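Local atomic coordinates of sialidase B (Streptococcus pneumoniae serotype 4, PDB entry 4XJW), a protein that cleaves terminal sialic acids from oligosaccharides, glycoproteins and glycolipids, acting on alpha-(2->3), alpha-(2->6) and alpha-(2->8) linkages as a glycosyl hydrolase of family 33. Residues A[571-576]-A[616-621]; A[209-214]-A[627-632]; A[332-337]-A[414-419]; A[305-310]-A[420-425]. The protein carries 1 engineered substitution. One frame throughout, in Å; residues are numbered along the deposited sequence.

Interaction 1. Residues A[571-576]-A[616-621]; sequences ILSTPN and SAITEL. With OPX ((1s,3R,4S)-1-[(cyclohexylamino)methyl]-3,4-dihydroxycyclopentanesulfonic acid), chain B.
Two adjoining sheets of the sialidase beta-propeller meet where Ser573 and Ile571 of strand 569-575 face Ser616 and Ile618 of strand 616-620, just after the probable nucleophile Tyr615. The strands run nearly antiparallel, their axes 7.3 Å apart at closest, and side chains rather than backbone bonds join them. Ser573 OG and Ser616 OG come tip to tip at 2.6 Å in a hydrogen bond. Ile618 has CG1 wedged between its backbone N and carbonyl carbon (chi1 58°); this sends CD1 to within 3.3 Å of Ile571 O, while the CG2 branch lies 3.5 Å from Ser573 CB. Further along, Thr619 OG1 receives a weak hydrogen bond of 2.9 Å from OAD of the bound inhibitor OPX, and Glu620 O lies 3.4 Å from CAH of its cyclohexyl ring. Tyr613 OH also bonds Ser573 OG, and Ser556 OG bonds Ser616 OG. The buried hydroxyls thus form a chain of hydrogen bonds, a polar link between sheets flanked by the packing of Ile618 on Ile571 and Ser573.

Interaction 2. Residues A[209-214]-A[627-632]; sequences PTLYTL and GVLFEK. With OPX ((1s,3R,4S)-1-[(cyclohexylamino)methyl]-3,4-dihydroxycyclopentanesulfonic acid), chain B.
Apolar packing joins Pro209 and Leu211 to Leu629, whose side chain fits between them. Leu629 CD2 lies 3.5 Å from Pro209 CB, and its CB meets Leu211 CD1 at 3.8 Å, the two leucines crossing at about a right angle. With CG anti to the backbone N (chi1 -178°), Leu629 carries CD2 toward Pro209. Carbon-to-carbonyl contacts add to this: Pro209 CG is 3.4 Å from Leu629 O, and Leu211 CD1 is 3.5 Å from Gly627 O. No hydrogen bond spans the segments, and the polar end of Glu631 turns in a salt bridge to Arg207, probably a substrate-binding residue, and to the backbone N of Ile208 and of Tyr615, the probable nucleophile. The inhibitor OPX is held by Thr213 N, which donates to OAD at 3.0 Å (166° at the hydrogen), while CAP sits over the centre of one face of the Tyr212 ring, 3.7 Å above its plane. Strand 626-631 is flanked by strands 616-620 and 647-652, whereas Thr210 and Tyr212 pair with strand 219-226 of another sheet.

Interaction 3. Residues A[332-337]-A[414-419]; sequences YLKLKK and KVTPTN
Leu333 and Leu335 converge on one branch of Val415. CG1 of Val415 lies beside its backbone N (chi1 -60°), from where it meets Leu333 CD2 and Leu335 CD2, each at 3.8 Å. The two leucines get there differently: Leu333 has CG anti to the backbone N, whereas Leu335 has CG anti to the carbonyl carbon, and its CD2 also lies 3.7 Å from Lys414 O. Lys334 bends at chi3 (-68°), bringing CE within 3.9 Å of Thr416 OG1. Its ammonium forms a salt bridge with Asp321 and reaches the same threonine hydroxyl through a water, 3.2 Å from Lys334 NZ. A second water accepts from Thr416 N and lies close to Lys334 O, where direct pairing has stopped. Lys336 and Lys414 form an antiparallel hydrogen-bonded pair: Lys336 N donates to Lys414 O and Lys414 N to Lys336 O, both at 2.9 Å. This is a single antiparallel bridge in the sheet inserted between propeller strands 301-308 and 420-426, with water linking the two chain segments before the inverse gamma turn centred on Pro417.

Interaction 4. Residues A[305-310]-A[420-425]; sequences ADVMPA and YIAMTT
The Tyr420 ring is met at its edge: Val307 O lies in the ring plane 3.8 Å from CD1, and Pro309 CG approaches CE1 at 3.8 Å, the proline crossing the tyrosine side chain at about a right angle. The phenol end is held outside the segments, its OH hydrogen-bonded to Thr416 O. The other flat group, the Asp306 carboxylate, touches Ile421 more loosely, with OD1 4.2 Å from CG1, and takes its hydrogen bond from Leu452 N. Between these groups, which leave the sheet on opposite faces, runs an antiparallel ladder that pairs strand 301-308 with strand 420-426 in one of the sheets of the sialidase propeller, where strand 420-426 leads into the second BNR repeat. Ala305 and Ala422 exchange backbone bonds, Ala422 N meeting Ala305 O almost straight on (173° at the hydrogen). Val307 and Tyr420 do the same; here Val307 N reaches Tyr420 O at 2.8 Å from well above the carbonyl plane, 45° out of it. Asp306 and Ile421, the non-hydrogen-bonded pair between them, place their side chains on one face, with Asp306 CA only 3.2 Å from Tyr420 O. On the opposite face Val307 CG2 is pressed against Ala422 CB at 3.4 Å, tighter than usual carbon contact.

Interactions 1, 2 and 4 are buried, whereas interaction 3 is partly buried, its centre about 29 Å from the centre of the chain. Interactions 1 and 2 share one sheet, since strands 616-620 and 626-631 are neighbours in it; both touch OPX and are probably linked directly by Thr213 OG1 and Glu620 O. They join sheets through side chains, by a serine pair in one and apolar packing in the other. Interactions 3 and 4 instead rest on backbone pairing, three bridges within the propeller in interaction 4 and one in the insertion in interaction 3, with water beside it. These two meet where the loop before strand 420-426 sets the carbonyl oxygens of Thr416 and Thr418 against the Pro309 ring.

Interaction 1. Residues A[571-576]-A[616-621]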
loop_
_atom_site.group_PDB
_atom_site.type_symbol
_atom_site.label_atom_id
_atom_site.label_comp_id
_atom_site.label_asym_id
_atom_site.label_seq_id
_atom_site.Cartn_x
_atom_site.Cartn_y
_atom_site.Cartn_z
ATOM N N ILE A 571 -14.536 -12.347 10.483
ATOM C CA ILE A 571 -14.671 -11.404 9.379
ATOM C C ILE A 571 -13.436 -11.464 8.484
ATOM O O ILE A 571 -12.303 -11.387 8.966
ATOM C CB ILE A 571 -14.924 -9.968 9.863
ATOM C CG1 ILE A 571 -16.124 -9.948 10.814
ATOM C CG2 ILE A 571 -15.157 -9.039 8.674
ATOM C CD1 ILE A 571 -16.343 -8.617 11.504
ATOM N N LEU A 572 -13.665 -11.647 7.184
ATOM C CA LEU A 572 -12.597 -11.668 6.196
ATOM C C LEU A 572 -12.638 -10.390 5.355
ATOM O O LEU A 572 -13.713 -9.869 5.062
ATOM C CB LEU A 572 -12.770 -12.874 5.270
ATOM C CG LEU A 572 -12.763 -14.295 5.816
ATOM C CD1 LEU A 572 -12.808 -15.277 4.637
ATOM C CD2 LEU A 572 -11.542 -14.576 6.676
ATOM N N SER A 573 -11.467 -9.905 4.951
ATOM C CA SER A 573 -11.357 -8.779 4.019
ATOM C C SER A 573 -10.534 -9.221 2.811
ATOM O O SER A 573 -9.433 -9.743 2.977
ATOM C CB SER A 573 -10.673 -7.601 4.708
ATOM O OG SER A 573 -10.210 -6.649 3.778
ATOM N N THR A 574 -11.061 -8.988 1.608
ATOM C CA THR A 574 -10.436 -9.472 0.379
ATOM C C THR A 574 -11.144 -8.857 -0.805
ATOM O O THR A 574 -12.326 -8.530 -0.711
ATOM C CB THR A 574 -10.557 -11.020 0.284
ATOM O OG1 THR A 574 -10.064 -11.479 -0.986
ATOM C CG2 THR A 574 -12.001 -11.460 0.448
ATOM N N PRO A 575 -10.439 -8.714 -1.942
ATOM C CA PRO A 575 -11.176 -8.521 -3.192
ATOM C C PRO A 575 -12.046 -9.755 -3.448
ATOM O O PRO A 575 -11.664 -10.882 -3.105
ATOM C CB PRO A 575 -10.061 -8.441 -4.238
ATOM C CG PRO A 575 -8.909 -9.203 -3.623
ATOM C CD PRO A 575 -8.987 -8.802 -2.165
ATOM N N ASN A 576 -13.209 -9.549 -4.041
ATOM C CA ASN A 576 -14.027 -10.685 -4.471
ATOM C C ASN A 576 -14.235 -10.552 -5.959
ATOM O O ASN A 576 -15.208 -9.939 -6.412
ATOM C CB ASN A 576 -15.371 -10.692 -3.737
ATOM C CG ASN A 576 -16.143 -11.986 -3.937
ATOM O OD1 ASN A 576 -15.834 -12.782 -4.824
ATOM N ND2 ASN A 576 -17.161 -12.199 -3.112
ATOM N N SER A 616 -5.026 -5.612 2.352
ATOM C CA SER A 616 -5.870 -4.988 3.347
ATOM C C SER A 616 -5.528 -5.403 4.760
ATOM O O SER A 616 -4.914 -6.440 5.020
ATOM C CB SER A 616 -7.335 -5.295 3.048
ATOM O OG SER A 616 -7.611 -6.668 3.296
ATOM N N ALA A 617 -5.951 -4.545 5.686
ATOM C CA ALA A 617 -5.799 -4.776 7.108
ATOM C C ALA A 617 -7.138 -4.510 7.781
ATOM O O ALA A 617 -7.793 -3.487 7.507
ATOM C CB ALA A 617 -4.712 -3.858 7.661
ATOM N N ILE A 618 -7.557 -5.426 8.654
ATOM C CA ILE A 618 -8.756 -5.189 9.451
ATOM C C ILE A 618 -8.527 -5.420 10.938
ATOM O O ILE A 618 -7.773 -6.305 11.345
ATOM C CB ILE A 618 -9.968 -6.016 8.962
ATOM C CG1 ILE A 618 -9.666 -7.519 8.968
ATOM C CG2 ILE A 618 -10.431 -5.533 7.573
ATOM C CD1 ILE A 618 -10.914 -8.355 8.682
ATOM N N THR A 619 -9.174 -4.607 11.757
ATOM C CA THR A 619 -9.124 -4.857 13.188
ATOM C C THR A 619 -10.385 -4.367 13.857
ATOM O O THR A 619 -11.003 -3.402 13.407
ATOM C CB THR A 619 -7.838 -4.284 13.836
ATOM O OG1 THR A 619 -7.590 -4.968 15.066
ATOM C CG2 THR A 619 -7.939 -2.759 14.091
ATOM N N GLU A 620 -10.778 -5.059 14.923
ATOM C CA GLU A 620 -11.863 -4.581 15.762
ATOM C C GLU A 620 -11.316 -3.491 16.652
ATOM O O GLU A 620 -10.363 -3.701 17.407
ATOM C CB GLU A 620 -12.448 -5.720 16.601
ATOM C CG GLU A 620 -13.628 -5.278 17.460
ATOM C CD GLU A 620 -14.252 -6.414 18.236
ATOM O OE1 GLU A 620 -13.800 -7.570 18.096
ATOM O OE2 GLU A 620 -15.196 -6.138 19.017
ATOM N N LEU A 621 -11.907 -2.311 16.527
ATOM C CA LEU A 621 -11.562 -1.183 17.380
ATOM C C LEU A 621 -12.133 -1.448 18.771
ATOM O O LEU A 621 -13.070 -2.254 18.928
ATOM C CB LEU A 621 -12.099 0.117 16.775
ATOM C CG LEU A 621 -11.665 0.276 15.310
ATOM C CD1 LEU A 621 -12.408 1.396 14.622
ATOM C CD2 LEU A 621 -10.161 0.488 15.206
HETATM C CAF OPX B . -12.229 -5.374 21.392
HETATM C CAG OPX B . -11.690 -6.208 22.517
HETATM C CAH OPX B . -11.113 -4.884 20.527
HETATM C CAI OPX B . -10.872 -7.350 21.992
HETATM C CAJ OPX B . -10.265 -6.005 19.998
HETATM C CAK OPX B . -7.751 -7.676 20.025
HETATM C CAL OPX B . -7.664 -9.134 17.924
HETATM C CAM OPX B . -5.634 -8.128 18.706
HETATM C CAO OPX B . -6.666 -9.055 16.827
HETATM C CAP OPX B . -5.788 -7.941 17.204
HETATM C CAQ OPX B . -9.751 -6.868 21.125
HETATM C CAR OPX B . -6.955 -8.716 19.178
HETATM N NAN OPX B . -9.049 -8.054 20.604
HETATM O OAA OPX B . -7.965 -10.697 20.628
HETATM O OAB OPX B . -5.964 -11.175 19.337
HETATM O OAC OPX B . -7.271 -8.855 15.597
HETATM O OAD OPX B . -6.350 -6.716 16.967
HETATM O OAE OPX B . -5.800 -9.808 21.304
HETATM S SAS OPX B . -6.656 -10.178 20.171
#

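Interaction 2. Residues A[209-214]-A[627-632]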
loop_
_atom_site.group_PDB
_atom_site.type_symbol
_atom_site.label_atom_id
_atom_site.label_comp_id
_atom_site.label_asym_id
_atom_site.label_seq_id
_atom_site.Cartn_x
_atom_site.Cartn_y
_atom_site.Cartn_z
ATOM N N PRO A 209 -0.487 -2.554 4.170
ATOM C CA PRO A 209 -0.931 -2.015 5.463
ATOM C C PRO A 209 -1.205 -3.109 6.480
ATOM O O PRO A 209 -1.597 -4.230 6.119
ATOM C CB PRO A 209 -2.257 -1.348 5.112
ATOM C CG PRO A 209 -2.763 -2.127 3.918
ATOM C CD PRO A 209 -1.531 -2.452 3.133
ATOM N N THR A 210 -1.035 -2.769 7.756
ATOM C CA THR A 210 -1.418 -3.638 8.869
ATOM C C THR A 210 -2.174 -2.803 9.905
ATOM O O THR A 210 -2.059 -1.569 9.931
ATOM C CB THR A 210 -0.218 -4.342 9.542
ATOM O OG1 THR A 210 0.415 -3.446 10.463
ATOM C CG2 THR A 210 0.808 -4.837 8.497
ATOM N N LEU A 211 -2.972 -3.486 10.727
ATOM C CA LEU A 211 -3.654 -2.879 11.880
ATOM C C LEU A 211 -3.677 -3.892 13.003
ATOM O O LEU A 211 -3.789 -5.079 12.762
ATOM C CB LEU A 211 -5.102 -2.521 11.517
ATOM C CG LEU A 211 -5.393 -1.351 10.582
ATOM C CD1 LEU A 211 -6.877 -1.322 10.205
ATOM C CD2 LEU A 211 -4.960 -0.037 11.212
ATOM N N TYR A 212 -3.597 -3.423 14.242
ATOM C CA TYR A 212 -3.639 -4.311 15.390
ATOM C C TYR A 212 -4.114 -3.508 16.589
ATOM O O TYR A 212 -3.643 -2.388 16.825
ATOM C CB TYR A 212 -2.241 -4.858 15.679
ATOM C CG TYR A 212 -2.198 -6.034 16.634
ATOM C CD1 TYR A 212 -2.301 -5.850 18.011
ATOM C CD2 TYR A 212 -2.040 -7.320 16.160
ATOM C CE1 TYR A 212 -2.248 -6.928 18.885
ATOM C CE2 TYR A 212 -1.982 -8.402 17.019
ATOM C CZ TYR A 212 -2.082 -8.202 18.376
ATOM O OH TYR A 212 -2.024 -9.294 19.212
ATOM N N THR A 213 -5.042 -4.080 17.346
ATOM C CA THR A 213 -5.610 -3.384 18.500
ATOM C C THR A 213 -4.902 -3.865 19.759
ATOM O O THR A 213 -4.965 -5.044 20.110
ATOM C CB THR A 213 -7.110 -3.642 18.602
ATOM O OG1 THR A 213 -7.737 -3.208 17.389
ATOM C CG2 THR A 213 -7.718 -2.892 19.787
ATOM N N LEU A 214 -4.219 -2.931 20.419
ATOM C CA LEU A 214 -3.457 -3.227 21.632
ATOM C C LEU A 214 -4.367 -3.285 22.855
ATOM O O LEU A 214 -5.504 -2.786 22.836
ATOM C CB LEU A 214 -2.339 -2.190 21.839
ATOM C CG LEU A 214 -1.386 -2.037 20.644
ATOM C CD1 LEU A 214 -0.365 -0.938 20.952
ATOM C CD2 LEU A 214 -0.685 -3.352 20.356
ATOM N N GLY A 627 -12.147 -1.234 11.898
ATOM C CA GLY A 627 -11.288 -0.379 11.095
ATOM C C GLY A 627 -10.678 -1.170 9.952
ATOM O O GLY A 627 -10.259 -2.319 10.141
ATOM N N VAL A 628 -10.650 -0.561 8.767
ATOM C CA VAL A 628 -10.092 -1.190 7.565
ATOM C C VAL A 628 -9.085 -0.214 6.960
ATOM O O VAL A 628 -9.419 0.932 6.681
ATOM C CB VAL A 628 -11.184 -1.538 6.527
ATOM C CG1 VAL A 628 -10.590 -2.332 5.377
ATOM C CG2 VAL A 628 -12.324 -2.323 7.167
ATOM N N LEU A 629 -7.843 -0.660 6.814
ATOM C CA LEU A 629 -6.812 0.099 6.122
ATOM C C LEU A 629 -6.435 -0.729 4.900
ATOM O O LEU A 629 -5.988 -1.866 5.028
ATOM C CB LEU A 629 -5.598 0.309 7.024
ATOM C CG LEU A 629 -4.452 1.124 6.438
ATOM C CD1 LEU A 629 -4.910 2.547 6.164
ATOM C CD2 LEU A 629 -3.262 1.111 7.396
ATOM N N PHE A 630 -6.639 -0.170 3.717
ATOM C CA PHE A 630 -6.512 -0.995 2.518
ATOM C C PHE A 630 -5.964 -0.240 1.320
ATOM O O PHE A 630 -6.073 0.997 1.230
ATOM C CB PHE A 630 -7.871 -1.602 2.159
ATOM C CG PHE A 630 -8.895 -0.587 1.716
ATOM C CD1 PHE A 630 -9.624 0.146 2.650
ATOM C CD2 PHE A 630 -9.129 -0.364 0.360
ATOM C CE1 PHE A 630 -10.573 1.094 2.244
ATOM C CE2 PHE A 630 -10.080 0.565 -0.048
ATOM C CZ PHE A 630 -10.797 1.293 0.884
ATOM N N GLU A 631 -5.401 -1.004 0.384
ATOM C CA GLU A 631 -4.928 -0.470 -0.873
ATOM C C GLU A 631 -6.121 -0.282 -1.800
ATOM O O GLU A 631 -6.650 -1.253 -2.336
ATOM C CB GLU A 631 -3.909 -1.447 -1.478
ATOM C CG GLU A 631 -2.600 -1.546 -0.669
ATOM C CD GLU A 631 -1.663 -2.630 -1.174
ATOM O OE1 GLU A 631 -2.097 -3.515 -1.956
ATOM O OE2 GLU A 631 -0.463 -2.572 -0.819
ATOM N N LYS A 632 -6.555 0.958 -1.992
ATOM C CA LYS A 632 -7.691 1.240 -2.869
ATOM C C LYS A 632 -7.243 1.396 -4.326
ATOM O O LYS A 632 -7.419 2.442 -4.958
ATOM C CB LYS A 632 -8.483 2.472 -2.408
ATOM C CG LYS A 632 -9.874 2.541 -3.044
ATOM C CD LYS A 632 -10.643 3.785 -2.661
ATOM C CE LYS A 632 -12.011 3.787 -3.327
ATOM N NZ LYS A 632 -12.921 2.815 -2.675
HETATM C CAF OPX B . -12.229 -5.374 21.392
HETATM C CAG OPX B . -11.690 -6.208 22.517
HETATM C CAH OPX B . -11.113 -4.884 20.527
HETATM C CAI OPX B . -10.872 -7.350 21.992
HETATM C CAJ OPX B . -10.265 -6.005 19.998
HETATM C CAK OPX B . -7.751 -7.676 20.025
HETATM C CAL OPX B . -7.664 -9.134 17.924
HETATM C CAM OPX B . -5.634 -8.128 18.706
HETATM C CAO OPX B . -6.666 -9.055 16.827
HETATM C CAP OPX B . -5.788 -7.941 17.204
HETATM C CAQ OPX B . -9.751 -6.868 21.125
HETATM C CAR OPX B . -6.955 -8.716 19.178
HETATM N NAN OPX B . -9.049 -8.054 20.604
HETATM O OAA OPX B . -7.965 -10.697 20.628
HETATM O OAB OPX B . -5.964 -11.175 19.337
HETATM O OAC OPX B . -7.271 -8.855 15.597
HETATM O OAD OPX B . -6.350 -6.716 16.967
HETATM O OAE OPX B . -5.800 -9.808 21.304
HETATM S SAS OPX B . -6.656 -10.178 20.171
#

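Interaction 3. Residues A[332-337]-A[414-419]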
loop_
_atom_site.group_PDB
_atom_site.type_symbol
_atom_site.label_atom_id
_atom_site.label_comp_id
_atom_site.label_asym_id
_atom_site.label_seq_id
_atom_site.Cartn_x
_atom_site.Cartn_y
_atom_site.Cartn_z
ATOM N N TYR A 332 25.401 -18.643 12.917
ATOM C CA TYR A 332 26.226 -17.451 12.826
ATOM C C TYR A 332 26.112 -16.848 11.446
ATOM O O TYR A 332 26.221 -17.553 10.445
ATOM C CB TYR A 332 27.683 -17.785 13.139
ATOM C CG TYR A 332 27.875 -18.297 14.542
ATOM C CD1 TYR A 332 27.765 -17.439 15.629
ATOM C CD2 TYR A 332 28.160 -19.634 14.783
ATOM C CE1 TYR A 332 27.932 -17.895 16.919
ATOM C CE2 TYR A 332 28.330 -20.101 16.078
ATOM C CZ TYR A 332 28.215 -19.224 17.138
ATOM O OH TYR A 332 28.382 -19.668 18.429
ATOM N N LEU A 333 25.885 -15.539 11.407
ATOM C CA LEU A 333 25.753 -14.803 10.158
ATOM C C LEU A 333 27.065 -14.827 9.382
ATOM O O LEU A 333 28.116 -14.471 9.924
ATOM C CB LEU A 333 25.346 -13.360 10.460
ATOM C CG LEU A 333 25.021 -12.443 9.281
ATOM C CD1 LEU A 333 23.754 -12.912 8.593
ATOM C CD2 LEU A 333 24.873 -10.999 9.768
ATOM N N LYS A 334 27.001 -15.263 8.127
ATOM C CA LYS A 334 28.184 -15.342 7.272
ATOM C C LYS A 334 28.450 -13.991 6.637
ATOM O O LYS A 334 27.517 -13.253 6.320
ATOM C CB LYS A 334 28.008 -16.408 6.186
ATOM C CG LYS A 334 27.868 -17.826 6.722
ATOM C CD LYS A 334 27.755 -18.847 5.607
ATOM C CE LYS A 334 26.450 -18.701 4.853
ATOM N NZ LYS A 334 26.332 -19.679 3.745
ATOM N N LEU A 335 29.729 -13.662 6.470
ATOM C CA LEU A 335 30.113 -12.423 5.805
ATOM C C LEU A 335 31.174 -12.666 4.739
ATOM O O LEU A 335 32.031 -13.541 4.883
ATOM C CB LEU A 335 30.651 -11.406 6.806
ATOM C CG LEU A 335 29.705 -10.858 7.874
ATOM C CD1 LEU A 335 30.458 -10.007 8.888
ATOM C CD2 LEU A 335 28.582 -10.066 7.231
ATOM N N LYS A 336 31.109 -11.870 3.678
ATOM C CA LYS A 336 32.118 -11.881 2.629
ATOM C C LYS A 336 32.854 -10.558 2.674
ATOM O O LYS A 336 32.235 -9.489 2.715
ATOM C CB LYS A 336 31.471 -12.081 1.256
ATOM C CG LYS A 336 32.373 -11.702 0.080
ATOM C CD LYS A 336 31.733 -12.057 -1.246
ATOM C CE LYS A 336 31.593 -13.558 -1.380
ATOM N NZ LYS A 336 30.955 -13.958 -2.666
ATOM N N LYS A 337 34.181 -10.618 2.683
ATOM C CA LYS A 337 34.971 -9.401 2.728
ATOM C C LYS A 337 35.258 -8.944 1.306
ATOM O O LYS A 337 35.400 -9.769 0.405
ATOM C CB LYS A 337 36.271 -9.630 3.495
ATOM C CG LYS A 337 36.951 -8.343 3.920
ATOM C CD LYS A 337 38.267 -8.607 4.639
ATOM C CE LYS A 337 38.919 -7.305 5.084
ATOM N NZ LYS A 337 40.254 -7.533 5.716
ATOM N N LYS A 414 29.931 -8.054 3.714
ATOM C CA LYS A 414 28.569 -8.160 3.188
ATOM C C LYS A 414 27.914 -9.495 3.527
ATOM O O LYS A 414 28.570 -10.539 3.528
ATOM C CB LYS A 414 28.577 -7.920 1.671
ATOM C CG LYS A 414 28.842 -6.458 1.336
ATOM C CD LYS A 414 29.091 -6.234 -0.147
ATOM C CE LYS A 414 27.810 -6.078 -0.926
ATOM N NZ LYS A 414 28.088 -5.555 -2.306
ATOM N N VAL A 415 26.616 -9.455 3.827
ATOM C CA VAL A 415 25.863 -10.673 4.093
ATOM C C VAL A 415 25.514 -11.386 2.794
ATOM O O VAL A 415 25.611 -10.814 1.704
ATOM C CB VAL A 415 24.570 -10.386 4.883
ATOM C CG1 VAL A 415 24.900 -9.751 6.220
ATOM C CG2 VAL A 415 23.647 -9.479 4.092
ATOM N N THR A 416 25.108 -12.642 2.918
ATOM C CA THR A 416 24.644 -13.420 1.779
ATOM C C THR A 416 23.474 -12.709 1.097
ATOM O O THR A 416 22.573 -12.217 1.777
ATOM C CB THR A 416 24.188 -14.816 2.252
ATOM O OG1 THR A 416 25.288 -15.496 2.880
ATOM C CG2 THR A 416 23.660 -15.640 1.108
ATOM N N PRO A 417 23.506 -12.606 -0.242
ATOM C CA PRO A 417 22.431 -11.946 -0.998
ATOM C C PRO A 417 21.188 -12.811 -1.041
ATOM O O PRO A 417 20.869 -13.401 -2.062
ATOM C CB PRO A 417 23.024 -11.799 -2.406
ATOM C CG PRO A 417 24.003 -12.942 -2.498
ATOM C CD PRO A 417 24.613 -13.022 -1.124
ATOM N N THR A 418 20.487 -12.882 0.084
ATOM C CA THR A 418 19.265 -13.666 0.167
ATOM C C THR A 418 18.315 -12.919 1.084
ATOM O O THR A 418 18.683 -11.877 1.615
ATOM C CB THR A 418 19.546 -15.089 0.707
ATOM O OG1 THR A 418 18.384 -15.917 0.541
ATOM C CG2 THR A 418 19.958 -15.049 2.177
ATOM N N ASN A 419 17.104 -13.433 1.269
ATOM C CA ASN A 419 16.133 -12.760 2.146
ATOM C C ASN A 419 16.178 -13.283 3.578
ATOM O O ASN A 419 16.411 -14.478 3.816
ATOM C CB ASN A 419 14.721 -12.909 1.589
ATOM C CG ASN A 419 14.338 -14.355 1.393
ATOM O OD1 ASN A 419 14.886 -15.029 0.518
ATOM N ND2 ASN A 419 13.403 -14.849 2.209
HETATM O O HOH W 1 25.321 -14.040 5.397
HETATM O O HOH W 2 26.812 -17.465 1.494
#

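Interaction 4. Residues A[305-310]-A[420-425]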
loop_
_atom_site.group_PDB
_atom_site.type_symbol
_atom_site.label_atom_id
_atom_site.label_comp_id
_atom_site.label_asym_id
_atom_site.label_seq_id
_atom_site.Cartn_x
_atom_site.Cartn_y
_atom_site.Cartn_z
ATOM N N ALA A 305 9.502 -8.169 9.948
ATOM C CA ALA A 305 9.502 -7.820 8.520
ATOM C C ALA A 305 10.559 -8.624 7.778
ATOM O O ALA A 305 11.511 -9.100 8.385
ATOM C CB ALA A 305 9.739 -6.315 8.316
ATOM N N ASP A 306 10.406 -8.769 6.469
ATOM C CA ASP A 306 11.499 -9.340 5.686
ATOM C C ASP A 306 12.603 -8.300 5.567
ATOM O O ASP A 306 12.317 -7.101 5.483
ATOM C CB ASP A 306 11.074 -9.692 4.261
ATOM C CG ASP A 306 9.895 -10.653 4.185
ATOM O OD1 ASP A 306 9.690 -11.470 5.103
ATOM O OD2 ASP A 306 9.182 -10.590 3.154
ATOM N N VAL A 307 13.855 -8.760 5.527
ATOM C CA VAL A 307 14.986 -7.862 5.272
ATOM C C VAL A 307 15.688 -8.289 4.001
ATOM O O VAL A 307 15.997 -9.471 3.825
ATOM C CB VAL A 307 16.008 -7.887 6.413
ATOM C CG1 VAL A 307 17.021 -6.755 6.230
ATOM C CG2 VAL A 307 15.304 -7.752 7.732
ATOM N N MET A 308 15.943 -7.319 3.130
ATOM C CA MET A 308 16.636 -7.540 1.859
ATOM C C MET A 308 17.956 -6.784 1.812
ATOM O O MET A 308 17.991 -5.565 1.984
ATOM C CB MET A 308 15.764 -7.060 0.707
ATOM C CG MET A 308 14.429 -7.766 0.596
ATOM S SD MET A 308 14.616 -9.480 0.065
ATOM C CE MET A 308 12.909 -10.027 0.133
ATOM N N PRO A 309 19.059 -7.501 1.566
ATOM C CA PRO A 309 20.341 -6.838 1.330
ATOM C C PRO A 309 20.298 -5.973 0.072
ATOM O O PRO A 309 19.374 -6.080 -0.744
ATOM C CB PRO A 309 21.304 -8.013 1.113
ATOM C CG PRO A 309 20.650 -9.182 1.807
ATOM C CD PRO A 309 19.186 -8.967 1.534
ATOM N N ALA A 310 21.303 -5.116 -0.080
ATOM C CA ALA A 310 21.371 -4.212 -1.222
ATOM C C ALA A 310 21.126 -4.925 -2.550
ATOM O O ALA A 310 21.770 -5.920 -2.859
ATOM C CB ALA A 310 22.697 -3.488 -1.249
ATOM N N TYR A 420 15.941 -12.378 4.530
ATOM C CA TYR A 420 15.950 -12.710 5.951
ATOM C C TYR A 420 14.655 -12.239 6.608
ATOM O O TYR A 420 13.891 -11.488 6.003
ATOM C CB TYR A 420 17.128 -12.038 6.665
ATOM C CG TYR A 420 18.487 -12.340 6.073
ATOM C CD1 TYR A 420 18.935 -11.684 4.927
ATOM C CD2 TYR A 420 19.329 -13.273 6.668
ATOM C CE1 TYR A 420 20.181 -11.956 4.392
ATOM C CE2 TYR A 420 20.573 -13.551 6.138
ATOM C CZ TYR A 420 20.988 -12.894 5.002
ATOM O OH TYR A 420 22.230 -13.177 4.476
ATOM N N ILE A 421 14.423 -12.672 7.843
ATOM C CA ILE A 421 13.349 -12.109 8.663
ATOM C C ILE A 421 13.985 -11.454 9.872
ATOM O O ILE A 421 14.873 -12.038 10.493
ATOM C CB ILE A 421 12.346 -13.180 9.139
ATOM C CG1 ILE A 421 11.652 -13.830 7.947
ATOM C CG2 ILE A 421 11.283 -12.569 10.066
ATOM C CD1 ILE A 421 10.637 -14.913 8.330
ATOM N N ALA A 422 13.548 -10.241 10.198
ATOM C CA ALA A 422 14.032 -9.576 11.407
ATOM C C ALA A 422 12.867 -9.225 12.296
ATOM O O ALA A 422 11.735 -9.161 11.829
ATOM C CB ALA A 422 14.811 -8.341 11.068
ATOM N N MET A 423 13.170 -8.960 13.565
ATOM C CA MET A 423 12.157 -8.556 14.529
ATOM C C MET A 423 12.616 -7.303 15.260
ATOM O O MET A 423 13.815 -7.104 15.463
ATOM C CB MET A 423 11.883 -9.688 15.520
ATOM C CG MET A 423 12.974 -9.938 16.515
ATOM S SD MET A 423 12.439 -11.047 17.836
ATOM C CE MET A 423 10.743 -10.662 18.001
ATOM N N THR A 424 11.665 -6.441 15.613
ATOM C CA THR A 424 11.938 -5.345 16.520
ATOM C C THR A 424 10.833 -5.345 17.560
ATOM O O THR A 424 9.784 -5.977 17.360
ATOM C CB THR A 424 12.033 -3.974 15.796
ATOM O OG1 THR A 424 12.330 -2.958 16.766
ATOM C CG2 THR A 424 10.727 -3.618 15.080
ATOM N N THR A 425 11.086 -4.672 18.676
ATOM C CA THR A 425 10.109 -4.580 19.750
ATOM C C THR A 425 9.937 -3.135 20.166
ATOM O O THR A 425 10.806 -2.299 19.936
ATOM C CB THR A 425 10.516 -5.387 20.996
ATOM O OG1 THR A 425 11.657 -4.777 21.611
ATOM C CG2 THR A 425 10.835 -6.842 20.645
#